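Long-range contact in probable M18 family aminopeptidase 1 (Thermotoga maritima, PDB 2GLF), which probably acts as a zinc-dependent aminopeptidase, removing residues from the N-terminus of peptides with the help of a pair of metal ions: residues V90-S95 / K277-S282. Sequence-based numbering, arbitrary orientation.
Sequences VAHIDS and KEEIGS. With MN (manganese (II) ion), chain E; MN (manganese (II) ion), chain F.
The two-metal centre of an M18 aminopeptidase draws here on the end of strand 87-92 and on the turn at 277-282, which bring it His92 and Glu279. His92 NE2 binds one manganese at 2.4 Å, a metal also held by Asp326. Glu279 grips the second manganese with both carboxylate oxygens, OE2 at 2.0 Å and OE1 longer at 2.6 Å, and His425 is a further ligand there. Asp249 joins the two ions, giving one carboxylate oxygen to each. The imidazole plane and the Glu279 carboxylate plane stand 80° apart. Glu279 OE2 lies 3.3 Å from His92 CE1, and a bend of the Glu279 chain at chi2 turns its carboxylate to the metal. His92 ends strand 87-92, and Glu279 follows in the loop after the neighbouring parallel strand 270-275 of the central mixed sheet, the usual place for the metal site in zinc exopeptidases of this clan. Behind the metals lies a second shell centred on Asp94. With CG lodged between its own backbone N and carbonyl carbon (chi1 62°), this residue sends its carboxylate across to the turn at 277-279. Asp94 OD1 accepts the amide N of Glu279 at 2.9 Å through its syn lone pair, with an N-H...O angle of 151°, and also bonds the hydroxyl of Tyr119. On the far side of the imidazole from the metal, ND1 makes weak hydrogen bonds to Asp94 O and OD2, the carbonyl oxygen lying in the ring plane; together they probably help to set the rotation of the ring and would probably make NE2 a stronger donor to manganese. Glu278 CG lies over one face of the imidazole. Glu278 OE1 lies 3.6 Å from the manganese bound by His92, too far for a metal bond.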
ATOM      1  N   VAL A  90       0.940  34.753  37.426  1.00 16.13           N
ATOM      2  CA  VAL A  90      -0.002  33.648  37.578  1.00 15.50           C
ATOM      3  C   VAL A  90       0.539  32.322  37.087  1.00 15.38           C
ATOM      4  O   VAL A  90       1.326  32.274  36.140  1.00 16.45           O
ATOM      5  CB  VAL A  90      -1.311  33.935  36.827  1.00 17.23           C
ATOM      6  CG1 VAL A  90      -1.939  35.194  37.369  1.00 17.59           C
ATOM      7  CG2 VAL A  90      -1.041  34.075  35.336  1.00 16.54           C
ATOM      8  N   ALA A  91       0.104  31.247  37.737  1.00  9.46           N
ATOM      9  CA  ALA A  91       0.525  29.901  37.373  1.00  9.46           C
ATOM     10  C   ALA A  91      -0.578  28.887  37.666  1.00  9.46           C
ATOM     11  O   ALA A  91      -1.626  29.235  38.212  1.00  9.46           O
ATOM     12  CB  ALA A  91       1.787  29.531  38.131  1.00  1.76           C
ATOM     13  N   HIS A  92      -0.350  27.635  37.284  1.00  9.29           N
ATOM     14  CA  HIS A  92      -1.325  26.581  37.534  1.00  9.33           C
ATOM     15  C   HIS A  92      -0.701  25.505  38.416  1.00  9.51           C
ATOM     16  O   HIS A  92       0.498  25.237  38.339  1.00  9.46           O
ATOM     17  CB  HIS A  92      -1.855  25.995  36.213  1.00 13.57           C
ATOM     18  CG  HIS A  92      -0.859  25.187  35.435  1.00 14.27           C
ATOM     19  ND1 HIS A  92      -0.715  23.824  35.601  1.00 16.58           N
ATOM     20  CD2 HIS A  92      -0.022  25.534  34.426  1.00 14.89           C
ATOM     21  CE1 HIS A  92       0.164  23.366  34.724  1.00 16.43           C
ATOM     22  NE2 HIS A  92       0.599  24.383  34.000  1.00 15.74           N
ATOM     23  N   ILE A  93      -1.514  24.908  39.277  1.00  9.30           N
ATOM     24  CA  ILE A  93      -1.010  23.900  40.181  1.00  9.26           C
ATOM     25  C   ILE A  93      -1.517  22.496  39.889  1.00  9.42           C
ATOM     26  O   ILE A  93      -1.290  21.578  40.676  1.00  9.34           O
ATOM     27  CB  ILE A  93      -1.310  24.279  41.651  1.00  9.49           C
ATOM     28  CG1 ILE A  93      -2.795  24.582  41.831  1.00  9.49           C
ATOM     29  CG2 ILE A  93      -0.486  25.490  42.050  1.00  9.49           C
ATOM     30  CD1 ILE A  93      -3.162  24.943  43.248  1.00  9.58           C
ATOM     31  N   ASP A  94      -2.197  22.317  38.763  1.00  8.51           N
ATOM     32  CA  ASP A  94      -2.658  20.983  38.399  1.00 10.22           C
ATOM     33  C   ASP A  94      -1.584  20.394  37.476  1.00 11.43           C
ATOM     34  O   ASP A  94      -0.902  21.136  36.765  1.00 11.75           O
ATOM     35  CB  ASP A  94      -4.000  21.042  37.669  1.00 19.59           C
ATOM     36  CG  ASP A  94      -3.924  21.803  36.365  1.00 22.87           C
ATOM     37  OD1 ASP A  94      -4.441  21.289  35.349  1.00 25.20           O
ATOM     38  OD2 ASP A  94      -3.351  22.918  36.357  1.00 28.56           O
ATOM     39  N   SER A  95      -1.419  19.074  37.497  1.00 19.64           N
ATOM     40  CA  SER A  95      -0.419  18.416  36.659  1.00 20.36           C
ATOM     41  C   SER A  95      -0.940  17.120  36.067  1.00 20.08           C
ATOM     42  O   SER A  95      -1.795  16.463  36.658  1.00 19.98           O
ATOM     43  CB  SER A  95       0.834  18.097  37.472  1.00 20.48           C
ATOM     44  OG  SER A  95       1.549  19.268  37.793  1.00 23.20           O
ATOM     45  N   LYS A 277      -6.948  22.954  36.610  1.00 12.04           N
ATOM     46  CA  LYS A 277      -7.574  22.688  35.313  1.00 11.43           C
ATOM     47  C   LYS A 277      -6.886  23.251  34.063  1.00 11.87           C
ATOM     48  O   LYS A 277      -7.433  23.143  32.972  1.00 10.59           O
ATOM     49  CB  LYS A 277      -9.034  23.170  35.321  1.00 19.39           C
ATOM     50  CG  LYS A 277     -10.067  22.136  35.755  1.00 18.92           C
ATOM     51  CD  LYS A 277      -9.715  21.522  37.094  1.00 20.91           C
ATOM     52  CE  LYS A 277     -10.823  20.630  37.640  1.00 19.62           C
ATOM     53  NZ  LYS A 277     -11.023  19.398  36.832  1.00 17.89           N
ATOM     54  N   GLU A 278      -5.706  23.847  34.191  1.00 20.90           N
ATOM     55  CA  GLU A 278      -5.047  24.385  33.000  1.00 21.85           C
ATOM     56  C   GLU A 278      -4.675  23.260  32.038  1.00 22.10           C
ATOM     57  O   GLU A 278      -4.845  23.398  30.826  1.00 22.55           O
ATOM     58  CB  GLU A 278      -3.783  25.161  33.371  1.00 24.52           C
ATOM     59  CG  GLU A 278      -2.491  24.494  32.916  1.00 27.63           C
ATOM     60  CD  GLU A 278      -2.151  24.745  31.465  1.00 32.08           C
ATOM     61  OE1 GLU A 278      -1.186  24.117  30.966  1.00 35.00           O
ATOM     62  OE2 GLU A 278      -2.835  25.572  30.828  1.00 32.10           O
ATOM     63  N   GLU A 279      -4.160  22.159  32.588  1.00 13.65           N
ATOM     64  CA  GLU A 279      -3.749  21.007  31.792  1.00 13.09           C
ATOM     65  C   GLU A 279      -4.868  20.385  30.957  1.00 12.83           C
ATOM     66  O   GLU A 279      -4.619  19.440  30.215  1.00 12.83           O
ATOM     67  CB  GLU A 279      -3.140  19.921  32.688  1.00 10.99           C
ATOM     68  CG  GLU A 279      -1.780  20.246  33.311  1.00 10.85           C
ATOM     69  CD  GLU A 279      -0.662  20.413  32.292  1.00 10.65           C
ATOM     70  OE1 GLU A 279      -0.873  20.144  31.099  1.00 10.65           O
ATOM     71  OE2 GLU A 279       0.443  20.814  32.691  1.00 12.96           O
ATOM     72  N   ILE A 280      -6.097  20.884  31.085  1.00 10.40           N
ATOM     73  CA  ILE A 280      -7.210  20.359  30.290  1.00 10.88           C
ATOM     74  C   ILE A 280      -7.966  21.464  29.556  1.00 11.50           C
ATOM     75  O   ILE A 280      -9.054  21.234  29.025  1.00 11.14           O
ATOM     76  CB  ILE A 280      -8.225  19.519  31.149  1.00  8.68           C
ATOM     77  CG1 ILE A 280      -8.750  20.320  32.344  1.00  8.68           C
ATOM     78  CG2 ILE A 280      -7.566  18.236  31.615  1.00  8.68           C
ATOM     79  CD1 ILE A 280      -9.865  21.312  32.009  1.00  8.68           C
ATOM     80  N   GLY A 281      -7.385  22.662  29.528  1.00 30.02           N
ATOM     81  CA  GLY A 281      -8.017  23.779  28.847  1.00 31.22           C
ATOM     82  C   GLY A 281      -8.475  24.920  29.738  1.00 32.43           C
ATOM     83  O   GLY A 281      -8.806  25.994  29.239  1.00 32.89           O
ATOM     84  N   SER A 282      -8.510  24.686  31.050  1.00 23.39           N
ATOM     85  CA  SER A 282      -8.918  25.690  32.042  1.00 23.65           C
ATOM     86  C   SER A 282     -10.431  25.875  32.184  1.00 24.47           C
ATOM     87  O   SER A 282     -10.912  26.984  32.401  1.00 25.29           O
ATOM     88  CB  SER A 282      -8.254  27.045  31.749  1.00 17.17           C
ATOM     89  OG  SER A 282      -6.839  26.960  31.857  1.00 15.05           O
TER
HETATM   90 MN    MN E5001       2.198  24.292  32.156  1.00 17.51          MN
HETATM   91 MN    MN F5002       1.539  21.218  31.016  1.00 19.73          MN
HETATM   92  O   HOH W   1       4.100  24.129  30.769  1.00 24.06           O